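Local coordinates for protein fructosyl amine: oxygen oxidoreductase (Aspergillus fumigatus, PDB 3DJE) that oxidatively deglycates fructosyl amino acids as an FAD-dependent amadoriase, and is captured here with a thio-fructose substrate analogue bound beside its flavin, at residues S57-Y60 and E66-V69; V69-A74 and R112-E117; A341-L346 and L409-G414. All coordinates share one frame; numbering follows the deposited sequence.

Interaction 1. Residues S57-Y60 and E66-V69. With FSA (1-S-(carboxymethyl)-1-thio-beta-D-fructopyranose), chain D.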
ATOM      1  N   SER A  57      -3.674  13.679   0.478  1.00 18.17           N
ATOM      2  CA  SER A  57      -4.650  13.786  -0.614  1.00 19.40           C
ATOM      3  C   SER A  57      -4.044  13.918  -2.026  1.00 19.52           C
ATOM      4  O   SER A  57      -4.741  14.328  -2.958  1.00 21.03           O
ATOM      5  CB  SER A  57      -5.590  14.965  -0.342  1.00 19.57           C
ATOM      6  OG  SER A  57      -4.845  16.157  -0.183  1.00 22.82           O
ATOM      7  N   GLY A  58      -2.778  13.539  -2.188  1.00 18.86           N
ATOM      8  CA  GLY A  58      -2.088  13.618  -3.488  1.00 17.99           C
ATOM      9  C   GLY A  58      -2.800  12.952  -4.658  1.00 17.50           C
ATOM     10  O   GLY A  58      -3.467  11.928  -4.486  1.00 17.39           O
ATOM     11  N   GLN A  59      -2.666  13.548  -5.841  1.00 16.78           N
ATOM     12  CA  GLN A  59      -3.269  13.014  -7.070  1.00 16.78           C
ATOM     13  C   GLN A  59      -2.256  12.250  -7.907  1.00 16.79           C
ATOM     14  O   GLN A  59      -1.058  12.433  -7.739  1.00 16.67           O
ATOM     15  CB  GLN A  59      -3.883  14.143  -7.908  1.00 16.41           C
ATOM     16  CG  GLN A  59      -5.153  14.743  -7.281  1.00 18.77           C
ATOM     17  CD  GLN A  59      -6.361  13.801  -7.318  1.00 20.70           C
ATOM     18  OE1 GLN A  59      -7.288  13.925  -6.513  1.00 25.60           O
ATOM     19  NE2 GLN A  59      -6.364  12.877  -8.251  1.00 19.48           N
ATOM     20  N   TYR A  60      -2.745  11.394  -8.803  1.00 17.07           N
ATOM     21  CA  TYR A  60      -1.859  10.556  -9.623  1.00 18.08           C
ATOM     22  C   TYR A  60      -2.112  10.734 -11.108  1.00 18.85           C
ATOM     23  O   TYR A  60      -1.434  10.137 -11.942  1.00 19.39           O
ATOM     24  CB  TYR A  60      -1.961   9.083  -9.187  1.00 18.46           C
ATOM     25  CG  TYR A  60      -1.316   8.901  -7.842  1.00 18.57           C
ATOM     26  CD1 TYR A  60       0.044   8.610  -7.743  1.00 19.01           C
ATOM     27  CD2 TYR A  60      -2.038   9.107  -6.664  1.00 19.45           C
ATOM     28  CE1 TYR A  60       0.660   8.479  -6.510  1.00 20.00           C
ATOM     29  CE2 TYR A  60      -1.423   8.981  -5.418  1.00 19.78           C
ATOM     30  CZ  TYR A  60      -0.082   8.666  -5.354  1.00 19.56           C
ATOM     31  OH  TYR A  60       0.538   8.542  -4.136  1.00 20.57           O
ATOM     32  N   GLU A  66     -10.657  11.627 -13.553  1.00 18.68           N
ATOM     33  CA  GLU A  66      -9.917  10.759 -12.631  1.00 19.37           C
ATOM     34  C   GLU A  66      -9.661  11.487 -11.322  1.00 17.98           C
ATOM     35  O   GLU A  66      -9.742  10.885 -10.245  1.00 17.83           O
ATOM     36  CB  GLU A  66      -8.589  10.309 -13.243  1.00 19.63           C
ATOM     37  CG  GLU A  66      -8.734   9.393 -14.457  1.00 21.75           C
ATOM     38  CD  GLU A  66      -7.394   8.811 -14.881  1.00 23.08           C
ATOM     39  OE1 GLU A  66      -6.924   7.832 -14.251  1.00 28.89           O
ATOM     40  OE2 GLU A  66      -6.796   9.333 -15.836  1.00 28.25           O
ATOM     41  N   ILE A  67      -9.352  12.783 -11.414  1.00 17.20           N
ATOM     42  CA  ILE A  67      -9.134  13.605 -10.217  1.00 17.01           C
ATOM     43  C   ILE A  67     -10.393  13.640  -9.352  1.00 17.23           C
ATOM     44  O   ILE A  67     -10.333  13.436  -8.133  1.00 16.51           O
ATOM     45  CB  ILE A  67      -8.639  15.046 -10.578  1.00 16.37           C
ATOM     46  CG1 ILE A  67      -7.221  14.995 -11.179  1.00 16.99           C
ATOM     47  CG2 ILE A  67      -8.704  15.965  -9.346  1.00 17.72           C
ATOM     48  CD1 ILE A  67      -6.766  16.306 -11.840  1.00 16.76           C
ATOM     49  N   GLU A  68     -11.542  13.865  -9.991  1.00 17.45           N
ATOM     50  CA  GLU A  68     -12.825  13.944  -9.281  1.00 18.52           C
ATOM     51  C   GLU A  68     -13.140  12.666  -8.502  1.00 17.69           C
ATOM     52  O   GLU A  68     -13.497  12.722  -7.320  1.00 17.81           O
ATOM     53  CB  GLU A  68     -13.952  14.312 -10.251  1.00 18.77           C
ATOM     54  CG  GLU A  68     -13.758  15.712 -10.829  1.00 21.04           C
ATOM     55  CD  GLU A  68     -14.899  16.197 -11.713  1.00 22.47           C
ATOM     56  OE1 GLU A  68     -15.797  15.397 -12.079  1.00 27.59           O
ATOM     57  OE2 GLU A  68     -14.891  17.412 -12.037  1.00 26.61           O
ATOM     58  N   VAL A  69     -12.979  11.516  -9.154  1.00 16.70           N
ATOM     59  CA  VAL A  69     -13.242  10.241  -8.492  1.00 16.31           C
ATOM     60  C   VAL A  69     -12.253  10.028  -7.346  1.00 16.13           C
ATOM     61  O   VAL A  69     -12.644   9.652  -6.246  1.00 15.58           O
ATOM     62  CB  VAL A  69     -13.213   9.061  -9.486  1.00 16.84           C
ATOM     63  CG1 VAL A  69     -13.174   7.721  -8.736  1.00 16.53           C
ATOM     64  CG2 VAL A  69     -14.426   9.132 -10.425  1.00 17.32           C
TER
HETATM   65  OAB FSA D 501       0.358   7.096  -1.320  1.00 21.90           O
HETATM   66  CAL FSA D 501       1.264   7.765  -0.778  1.00 22.15           C
HETATM   67  OAA FSA D 501       1.075   8.941  -0.374  1.00 24.18           O
HETATM   68  CAH FSA D 501       2.655   7.190  -0.604  1.00 19.02           C
HETATM   69  SAK FSA D 501       2.834   5.609  -1.367  1.00 17.22           S
HETATM   70  C1  FSA D 501       4.553   5.427  -0.982  1.00 15.24           C
HETATM   71  C2  FSA D 501       5.224   4.415  -1.922  1.00 14.53           C
HETATM   72  O2  FSA D 501       6.442   3.937  -1.329  1.00 15.28           O
HETATM   73  C3  FSA D 501       5.542   5.048  -3.281  1.00 14.63           C
HETATM   74  O3  FSA D 501       6.529   6.078  -3.127  1.00 16.16           O
HETATM   75  C4  FSA D 501       5.980   4.004  -4.314  1.00 13.28           C
HETATM   76  O4  FSA D 501       6.077   4.620  -5.609  1.00 14.22           O
HETATM   77  C5  FSA D 501       4.987   2.841  -4.405  1.00 12.33           C
HETATM   78  O5  FSA D 501       3.760   3.258  -5.009  1.00 12.84           O
HETATM   79  C6  FSA D 501       4.737   2.279  -3.013  1.00 13.35           C
HETATM   80  O6  FSA D 501       4.291   3.333  -2.142  1.00 13.74           O
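Gln59 lays its carboxamide against Ile67, the two side chains crossing at about a right angle. The amide NE2 lies 3.5 Å from Ile67 CA and 3.7 Å from CG1 of the same isoleucine. The oxygen end is turned to the other branch: Gln59 OE1 sits 3.8 Å from Ile67 CG2. The two branches of Ile67 therefore meet opposite ends of one amide, and the contact is van der Waals in kind, with no hydrogen bond between the segments. Gln59 OE1 and the backbone O of Ile67 are 3.5 Å apart, but both are acceptors. A bend at chi2 (-70°) folds the glutamine so that its amide reaches the helix.

In fold terms, the loop that follows strand 53-55 turns back onto the helix it leads into, 64-83, within the FAD-dependent oxidoreductase domain of the MSOX/MTOX family. Next to Gln59, Tyr60 carries its ring away from the helix and into the ligand pocket, where its OH lies 3.2 Å from OAB of the FSA carboxylate.

Farther out, the loop is tied to helix 103-113 by backbone hydrogen bonding between Gln59 and Arg112, and Arg108 donates from NH1 to Tyr60 O. Gln59 and Ile67 both also touch the side chain of Arg114. Within the helix, Asn70 ND2 donates to Glu66 O.

Interaction 2. Residues V69-A74 and R112-E117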
ATOM      1  N   VAL A  69     -12.979  11.516  -9.154  1.00 16.70           N
ATOM      2  CA  VAL A  69     -13.242  10.241  -8.492  1.00 16.31           C
ATOM      3  C   VAL A  69     -12.253  10.028  -7.346  1.00 16.13           C
ATOM      4  O   VAL A  69     -12.644   9.652  -6.246  1.00 15.58           O
ATOM      5  CB  VAL A  69     -13.213   9.061  -9.486  1.00 16.84           C
ATOM      6  CG1 VAL A  69     -13.174   7.721  -8.736  1.00 16.53           C
ATOM      7  CG2 VAL A  69     -14.426   9.132 -10.425  1.00 17.32           C
ATOM      8  N   ASN A  70     -10.971  10.287  -7.594  1.00 16.13           N
ATOM      9  CA  ASN A  70      -9.968  10.082  -6.546  1.00 16.94           C
ATOM     10  C   ASN A  70     -10.174  11.002  -5.346  1.00 17.22           C
ATOM     11  O   ASN A  70      -9.927  10.607  -4.200  1.00 17.15           O
ATOM     12  CB  ASN A  70      -8.560  10.144  -7.128  1.00 17.69           C
ATOM     13  CG  ASN A  70      -8.162   8.821  -7.757  1.00 19.12           C
ATOM     14  OD1 ASN A  70      -7.677   7.921  -7.063  1.00 21.57           O
ATOM     15  ND2 ASN A  70      -8.420   8.670  -9.053  1.00 19.43           N
ATOM     16  N   GLU A  71     -10.677  12.207  -5.599  1.00 17.16           N
ATOM     17  CA  GLU A  71     -11.027  13.134  -4.513  1.00 18.48           C
ATOM     18  C   GLU A  71     -12.148  12.593  -3.626  1.00 17.91           C
ATOM     19  O   GLU A  71     -12.093  12.729  -2.390  1.00 18.36           O
ATOM     20  CB  GLU A  71     -11.426  14.497  -5.081  1.00 18.06           C
ATOM     21  CG  GLU A  71     -10.233  15.329  -5.527  1.00 20.75           C
ATOM     22  CD  GLU A  71     -10.629  16.680  -6.113  1.00 21.51           C
ATOM     23  OE1 GLU A  71     -11.748  16.811  -6.668  1.00 26.51           O
ATOM     24  OE2 GLU A  71      -9.804  17.606  -6.023  1.00 25.81           O
ATOM     25  N   ILE A  72     -13.157  11.996  -4.256  1.00 17.38           N
ATOM     26  CA  ILE A  72     -14.288  11.402  -3.553  1.00 16.82           C
ATOM     27  C   ILE A  72     -13.789  10.286  -2.631  1.00 16.34           C
ATOM     28  O   ILE A  72     -14.132  10.255  -1.450  1.00 15.94           O
ATOM     29  CB  ILE A  72     -15.347  10.861  -4.533  1.00 16.89           C
ATOM     30  CG1 ILE A  72     -16.014  12.027  -5.268  1.00 16.91           C
ATOM     31  CG2 ILE A  72     -16.402  10.004  -3.805  1.00 17.58           C
ATOM     32  CD1 ILE A  72     -16.954  11.592  -6.397  1.00 18.19           C
ATOM     33  N   LEU A  73     -12.942   9.412  -3.173  1.00 15.56           N
ATOM     34  CA  LEU A  73     -12.464   8.262  -2.400  1.00 15.57           C
ATOM     35  C   LEU A  73     -11.500   8.700  -1.300  1.00 15.65           C
ATOM     36  O   LEU A  73     -11.512   8.142  -0.196  1.00 15.68           O
ATOM     37  CB  LEU A  73     -11.813   7.217  -3.314  1.00 16.23           C
ATOM     38  CG  LEU A  73     -12.736   6.591  -4.367  1.00 18.08           C
ATOM     39  CD1 LEU A  73     -12.002   5.488  -5.125  1.00 20.46           C
ATOM     40  CD2 LEU A  73     -14.045   6.056  -3.760  1.00 20.47           C
ATOM     41  N   ALA A  74     -10.673   9.704  -1.593  1.00 15.23           N
ATOM     42  CA  ALA A  74      -9.731  10.226  -0.596  1.00 15.80           C
ATOM     43  C   ALA A  74     -10.462  10.929   0.542  1.00 15.98           C
ATOM     44  O   ALA A  74     -10.078  10.775   1.697  1.00 15.67           O
ATOM     45  CB  ALA A  74      -8.719  11.159  -1.227  1.00 16.32           C
ATOM     46  N   ARG A 112       0.995  15.804  -8.731  1.00 17.06           N
ATOM     47  CA  ARG A 112       0.716  15.151  -7.457  1.00 17.76           C
ATOM     48  C   ARG A 112       0.197  16.119  -6.394  1.00 17.59           C
ATOM     49  O   ARG A 112      -0.805  15.836  -5.715  1.00 18.31           O
ATOM     50  CB  ARG A 112       1.958  14.400  -6.979  1.00 17.69           C
ATOM     51  CG  ARG A 112       2.269  13.203  -7.902  1.00 17.79           C
ATOM     52  CD  ARG A 112       3.313  12.217  -7.358  1.00 19.67           C
ATOM     53  NE  ARG A 112       2.977  11.690  -6.031  1.00 22.02           N
ATOM     54  CZ  ARG A 112       3.697  10.770  -5.392  1.00 21.63           C
ATOM     55  NH1 ARG A 112       4.781  10.263  -5.968  1.00 21.96           N
ATOM     56  NH2 ARG A 112       3.344  10.361  -4.179  1.00 22.77           N
ATOM     57  N   VAL A 113       0.852  17.272  -6.291  1.00 16.98           N
ATOM     58  CA  VAL A 113       0.608  18.227  -5.215  1.00 17.64           C
ATOM     59  C   VAL A 113      -0.447  19.292  -5.563  1.00 18.10           C
ATOM     60  O   VAL A 113      -1.144  19.792  -4.670  1.00 18.37           O
ATOM     61  CB  VAL A 113       1.959  18.898  -4.782  1.00 17.78           C
ATOM     62  CG1 VAL A 113       1.740  20.016  -3.743  1.00 18.87           C
ATOM     63  CG2 VAL A 113       2.904  17.857  -4.220  1.00 18.31           C
ATOM     64  N   ARG A 114      -0.572  19.627  -6.851  1.00 18.47           N
ATOM     65  CA  ARG A 114      -1.486  20.695  -7.313  1.00 19.13           C
ATOM     66  C   ARG A 114      -1.349  21.961  -6.456  1.00 20.00           C
ATOM     67  O   ARG A 114      -2.311  22.387  -5.802  1.00 18.65           O
ATOM     68  CB  ARG A 114      -2.942  20.215  -7.346  1.00 19.22           C
ATOM     69  CG  ARG A 114      -3.174  19.060  -8.304  1.00 20.21           C
ATOM     70  CD  ARG A 114      -4.648  18.768  -8.439  1.00 23.28           C
ATOM     71  NE  ARG A 114      -5.212  18.280  -7.187  1.00 25.46           N
ATOM     72  CZ  ARG A 114      -6.514  18.253  -6.919  1.00 26.65           C
ATOM     73  NH1 ARG A 114      -7.390  18.703  -7.809  1.00 27.51           N
ATOM     74  NH2 ARG A 114      -6.937  17.791  -5.753  1.00 27.71           N
ATOM     75  N   PRO A 115      -0.138  22.557  -6.445  1.00 20.76           N
ATOM     76  CA  PRO A 115       0.138  23.643  -5.500  1.00 21.57           C
ATOM     77  C   PRO A 115      -0.723  24.886  -5.721  1.00 22.44           C
ATOM     78  O   PRO A 115      -0.968  25.649  -4.772  1.00 23.06           O
ATOM     79  CB  PRO A 115       1.622  23.956  -5.747  1.00 21.81           C
ATOM     80  CG  PRO A 115       1.890  23.482  -7.139  1.00 21.95           C
ATOM     81  CD  PRO A 115       1.026  22.265  -7.305  1.00 21.03           C
ATOM     82  N   GLY A 116      -1.193  25.079  -6.952  1.00 23.29           N
ATOM     83  CA  GLY A 116      -2.029  26.241  -7.275  1.00 23.99           C
ATOM     84  C   GLY A 116      -3.412  26.187  -6.649  1.00 24.79           C
ATOM     85  O   GLY A 116      -4.148  27.188  -6.636  1.00 25.13           O
ATOM     86  N   GLU A 117      -3.773  25.021  -6.130  1.00 24.73           N
ATOM     87  CA  GLU A 117      -5.089  24.825  -5.557  1.00 25.34           C
ATOM     88  C   GLU A 117      -5.071  24.959  -4.038  1.00 24.47           C
ATOM     89  O   GLU A 117      -6.133  24.981  -3.406  1.00 25.11           O
ATOM     90  CB  GLU A 117      -5.663  23.476  -5.986  1.00 25.80           C
ATOM     91  CG  GLU A 117      -5.782  23.333  -7.502  1.00 29.32           C
ATOM     92  CD  GLU A 117      -6.786  22.276  -7.920  1.00 33.09           C
ATOM     93  OE1 GLU A 117      -7.168  21.442  -7.071  1.00 35.77           O
ATOM     94  OE2 GLU A 117      -7.200  22.281  -9.103  1.00 35.70           O
TER
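Glu71 and Arg114 meet in a salt bridge that joins helix 64-83 to the turn just after helix 103-113. The arginine approaches end-on and gives both terminal nitrogens to a single carboxylate oxygen. The shorter bond runs from Arg114 NH2 to Glu71 OE2, 2.9 Å with an N-H...O angle of 154°, and reaches the oxygen on its anti side. The second, from Arg114 NH1 to Glu71 OE2, is longer at 3.2 Å and more bent, at 137°; it arrives from above the carboxylate plane. OE2 itself lies at the guanidinium edge, near its plane, while the two flat groups are turned 56° apart. This fork on one atom therefore differs from the side-by-side pairing of two nitrogens with two oxygens.

A further charge contact lies within 112-117. Glu117 OE1 is 2.8 Å from Arg114 NH1 but well out of the guanidinium plane, with no N-H directed at it, so the attraction is one of charge alone.

The backbone brings these groups together. Arg114 leaves the helix with positive phi, and Glu117 N donates to Arg114 O at 3.0 Å across the short 3-10 turn. Glu71 reaches out with its chain extended beyond CG.

With two carboxylates around one guanidinium, the arginine probably offsets the repulsion between Glu71 and Glu117, whose nearest charged oxygens, OE2 and OE1, remain 4.8 Å apart.

Interaction 3. Residues A341-L346 and L409-G414. With FSA (1-S-(carboxymethyl)-1-thio-beta-D-fructopyranose), chain D.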
ATOM      1  N   ALA A 341      -2.874  -0.725 -15.118  1.00 14.30           N
ATOM      2  CA  ALA A 341      -2.185  -0.033 -16.217  1.00 15.12           C
ATOM      3  C   ALA A 341      -2.151   1.488 -16.079  1.00 15.55           C
ATOM      4  O   ALA A 341      -1.303   2.148 -16.683  1.00 16.53           O
ATOM      5  CB  ALA A 341      -2.795  -0.434 -17.579  1.00 15.09           C
ATOM      6  N   ASN A 342      -3.074   2.030 -15.286  1.00 15.60           N
ATOM      7  CA  ASN A 342      -3.155   3.478 -15.035  1.00 15.71           C
ATOM      8  C   ASN A 342      -3.186   3.822 -13.539  1.00 15.47           C
ATOM      9  O   ASN A 342      -3.501   4.950 -13.155  1.00 15.93           O
ATOM     10  CB  ASN A 342      -4.382   4.061 -15.743  1.00 16.34           C
ATOM     11  CG  ASN A 342      -5.684   3.528 -15.187  1.00 17.45           C
ATOM     12  OD1 ASN A 342      -5.698   2.608 -14.355  1.00 17.35           O
ATOM     13  ND2 ASN A 342      -6.796   4.090 -15.653  1.00 18.12           N
ATOM     14  N   ARG A 343      -2.882   2.817 -12.713  1.00 14.58           N
ATOM     15  CA  ARG A 343      -2.858   2.944 -11.246  1.00 14.68           C
ATOM     16  C   ARG A 343      -4.190   3.388 -10.626  1.00 14.66           C
ATOM     17  O   ARG A 343      -4.233   3.946  -9.528  1.00 14.79           O
ATOM     18  CB  ARG A 343      -1.671   3.784 -10.772  1.00 14.83           C
ATOM     19  CG  ARG A 343      -0.351   3.082 -11.016  1.00 15.10           C
ATOM     20  CD  ARG A 343       0.793   3.915 -10.480  1.00 15.48           C
ATOM     21  NE  ARG A 343       0.762   3.983  -9.022  1.00 15.70           N
ATOM     22  CZ  ARG A 343       1.523   4.794  -8.298  1.00 18.99           C
ATOM     23  NH1 ARG A 343       2.386   5.611  -8.904  1.00 20.37           N
ATOM     24  NH2 ARG A 343       1.427   4.775  -6.978  1.00 16.46           N
ATOM     25  N   GLU A 344      -5.273   3.085 -11.326  1.00 13.94           N
ATOM     26  CA  GLU A 344      -6.611   3.172 -10.737  1.00 14.20           C
ATOM     27  C   GLU A 344      -7.034   1.819 -10.170  1.00 13.51           C
ATOM     28  O   GLU A 344      -6.589   0.771 -10.641  1.00 14.01           O
ATOM     29  CB  GLU A 344      -7.643   3.650 -11.758  1.00 14.75           C
ATOM     30  CG  GLU A 344      -7.343   4.989 -12.427  1.00 17.49           C
ATOM     31  CD  GLU A 344      -7.258   6.200 -11.471  1.00 23.35           C
ATOM     32  OE1 GLU A 344      -7.622   6.115 -10.269  1.00 23.11           O
ATOM     33  OE2 GLU A 344      -6.814   7.270 -11.947  1.00 24.62           O
ATOM     34  N   PHE A 345      -7.906   1.841  -9.166  1.00 12.51           N
ATOM     35  CA  PHE A 345      -8.240   0.618  -8.438  1.00 12.11           C
ATOM     36  C   PHE A 345      -9.101  -0.325  -9.275  1.00 11.98           C
ATOM     37  O   PHE A 345      -9.720   0.093 -10.273  1.00 13.28           O
ATOM     38  CB  PHE A 345      -8.962   0.947  -7.125  1.00 11.85           C
ATOM     39  CG  PHE A 345      -8.220   1.918  -6.253  1.00 11.86           C
ATOM     40  CD1 PHE A 345      -6.816   1.907  -6.196  1.00 11.48           C
ATOM     41  CD2 PHE A 345      -8.922   2.815  -5.458  1.00 14.88           C
ATOM     42  CE1 PHE A 345      -6.102   2.805  -5.379  1.00 14.03           C
ATOM     43  CE2 PHE A 345      -8.231   3.722  -4.629  1.00 15.53           C
ATOM     44  CZ  PHE A 345      -6.821   3.713  -4.584  1.00 15.37           C
ATOM     45  N   LEU A 346      -9.129  -1.600  -8.878  1.00 11.71           N
ATOM     46  CA  LEU A 346      -9.933  -2.612  -9.552  1.00 11.58           C
ATOM     47  C   LEU A 346     -10.889  -3.205  -8.513  1.00 11.60           C
ATOM     48  O   LEU A 346     -10.535  -4.115  -7.749  1.00 12.39           O
ATOM     49  CB  LEU A 346      -9.043  -3.699 -10.183  1.00 11.68           C
ATOM     50  CG  LEU A 346      -9.757  -4.853 -10.888  1.00 13.81           C
ATOM     51  CD1 LEU A 346     -10.907  -4.391 -11.808  1.00 15.59           C
ATOM     52  CD2 LEU A 346      -8.704  -5.645 -11.648  1.00 16.06           C
ATOM     53  N   LEU A 409       5.017   4.155 -14.809  1.00 15.73           N
ATOM     54  CA  LEU A 409       3.727   4.585 -14.220  1.00 15.69           C
ATOM     55  C   LEU A 409       3.823   5.817 -13.316  1.00 16.03           C
ATOM     56  O   LEU A 409       3.235   5.852 -12.227  1.00 16.14           O
ATOM     57  CB  LEU A 409       3.061   3.424 -13.465  1.00 16.06           C
ATOM     58  CG  LEU A 409       2.624   2.254 -14.347  1.00 17.18           C
ATOM     59  CD1 LEU A 409       2.195   1.058 -13.500  1.00 18.65           C
ATOM     60  CD2 LEU A 409       1.531   2.654 -15.293  1.00 19.72           C
ATOM     61  N   GLY A 410       4.567   6.818 -13.780  1.00 15.90           N
ATOM     62  CA  GLY A 410       4.687   8.086 -13.073  1.00 16.24           C
ATOM     63  C   GLY A 410       5.608   8.070 -11.870  1.00 16.15           C
ATOM     64  O   GLY A 410       5.678   9.060 -11.136  1.00 16.69           O
ATOM     65  N   ARG A 411       6.326   6.967 -11.671  1.00 15.56           N
ATOM     66  CA  ARG A 411       7.310   6.875 -10.592  1.00 15.09           C
ATOM     67  C   ARG A 411       8.715   7.200 -11.088  1.00 15.51           C
ATOM     68  O   ARG A 411       9.036   6.991 -12.266  1.00 15.89           O
ATOM     69  CB  ARG A 411       7.305   5.483  -9.955  1.00 14.28           C
ATOM     70  CG  ARG A 411       5.966   5.065  -9.356  1.00 14.14           C
ATOM     71  CD  ARG A 411       6.133   3.714  -8.683  1.00 12.55           C
ATOM     72  NE  ARG A 411       4.944   3.278  -7.942  1.00 13.79           N
ATOM     73  CZ  ARG A 411       4.043   2.406  -8.392  1.00 13.70           C
ATOM     74  NH1 ARG A 411       4.158   1.871  -9.611  1.00 14.08           N
ATOM     75  NH2 ARG A 411       3.012   2.050  -7.620  1.00 11.86           N
ATOM     76  N   PHE A 412       9.537   7.685 -10.167  1.00 16.23           N
ATOM     77  CA  PHE A 412      10.913   8.087 -10.442  1.00 16.88           C
ATOM     78  C   PHE A 412      11.866   7.520  -9.395  1.00 17.25           C
ATOM     79  O   PHE A 412      11.434   6.861  -8.437  1.00 17.39           O
ATOM     80  CB  PHE A 412      11.014   9.617 -10.479  1.00 17.91           C
ATOM     81  CG  PHE A 412      10.272  10.225 -11.625  1.00 18.27           C
ATOM     82  CD1 PHE A 412      10.871  10.312 -12.880  1.00 20.49           C
ATOM     83  CD2 PHE A 412       8.960  10.666 -11.470  1.00 20.60           C
ATOM     84  CE1 PHE A 412      10.179  10.860 -13.965  1.00 21.97           C
ATOM     85  CE2 PHE A 412       8.259  11.211 -12.546  1.00 21.31           C
ATOM     86  CZ  PHE A 412       8.870  11.309 -13.793  1.00 21.28           C
ATOM     87  N   GLY A 413      13.161   7.770  -9.573  1.00 17.50           N
ATOM     88  CA  GLY A 413      14.159   7.365  -8.586  1.00 18.29           C
ATOM     89  C   GLY A 413      15.038   6.206  -9.029  1.00 18.38           C
ATOM     90  O   GLY A 413      14.654   5.412  -9.897  1.00 18.92           O
ATOM     91  N   GLY A 414      16.220   6.103  -8.419  1.00 18.62           N
ATOM     92  CA  GLY A 414      17.152   5.026  -8.757  1.00 19.76           C
ATOM     93  C   GLY A 414      17.451   5.064 -10.247  1.00 20.38           C
ATOM     94  O   GLY A 414      17.698   6.142 -10.793  1.00 20.60           O
TER
HETATM   95  OAB FSA D 501       0.358   7.096  -1.320  1.00 21.90           O
HETATM   96  CAL FSA D 501       1.264   7.765  -0.778  1.00 22.15           C
HETATM   97  OAA FSA D 501       1.075   8.941  -0.374  1.00 24.18           O
HETATM   98  CAH FSA D 501       2.655   7.190  -0.604  1.00 19.02           C
HETATM   99  SAK FSA D 501       2.834   5.609  -1.367  1.00 17.22           S
HETATM  100  C1  FSA D 501       4.553   5.427  -0.982  1.00 15.24           C
HETATM  101  C2  FSA D 501       5.224   4.415  -1.922  1.00 14.53           C
HETATM  102  O2  FSA D 501       6.442   3.937  -1.329  1.00 15.28           O
HETATM  103  C3  FSA D 501       5.542   5.048  -3.281  1.00 14.63           C
HETATM  104  O3  FSA D 501       6.529   6.078  -3.127  1.00 16.16           O
HETATM  105  C4  FSA D 501       5.980   4.004  -4.314  1.00 13.28           C
HETATM  106  O4  FSA D 501       6.077   4.620  -5.609  1.00 14.22           O
HETATM  107  C5  FSA D 501       4.987   2.841  -4.405  1.00 12.33           C
HETATM  108  O5  FSA D 501       3.760   3.258  -5.009  1.00 12.84           O
HETATM  109  C6  FSA D 501       4.737   2.279  -3.013  1.00 13.35           C
HETATM  110  O6  FSA D 501       4.291   3.333  -2.142  1.00 13.74           O
HETATM  111  O   HOH W   1       3.909   8.093  -8.281  1.00 20.58           O
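Arg343 and Arg411 stack their guanidinium groups in the sugar end of the FSA pocket, where two loops of this FAD-dependent oxidoreductase of the MSOX/MTOX family converge: one after strand 331-339, the other before strand 419-420. Beyond CB of Arg343, CG lies 4.1 Å from Leu409 CD1 and CD packs on Leu409 CB. The chain turns at chi3 (68°), and the guanidinium beyond the turn lies over that of Arg411, centres 3.5 Å apart and planes 22° from parallel. NE faces Arg411 NH2, which sits over the Arg343 face, offset toward its rim and 3.2 Å from Arg343 CZ.

At the tip, Arg343 NH1 makes a weak but nearly straight bond to Leu409 O (3.4 Å, 165°) in the guanidinium plane, and also donates to a water that is weakly linked to Gly410 O. Arg343 NH2 bonds to Ser363 O, outside the two loops, and lies 3.4 Å from FSA O5. Asp339 takes a salt bridge from Arg411 NH1, and with a longer, weak ion pair to Arg343 NE it probably eases the closeness of two positive groups.

Arg411, extended from CG to NE, reaches the fructopyranose. Its NE bonds to FSA O4 at 2.9 Å, near the guanidinium plane, and more weakly to O5, so that neighbouring sugar hydroxyls are held by one side chain. The second firm bond runs from Arg411 NH2 to FSA O5, at 3.0 Å.

Overall arrangement
Interactions 1 and 2 adjoin, their centres about 4 Å apart; they share Val69 on helix 64-83, and Gln59 OE1 packs 3.4 Å from Glu71 CG. Interaction 3 lies about 13 Å from the first and about 16 Å from the second, centre to centre. It is connected to interaction 2 by a probable hydrogen bond from Asn70 ND2 to Glu344 OE1 (2.9 Å). Interactions 1 and 3 approach FSA from its two ends, while Tyr60 CE1 packs 3.8 Å from Arg343 NH2. Interaction 2 stays outside the FSA pocket, with the Arg114 side chain about 13 Å from the ligand.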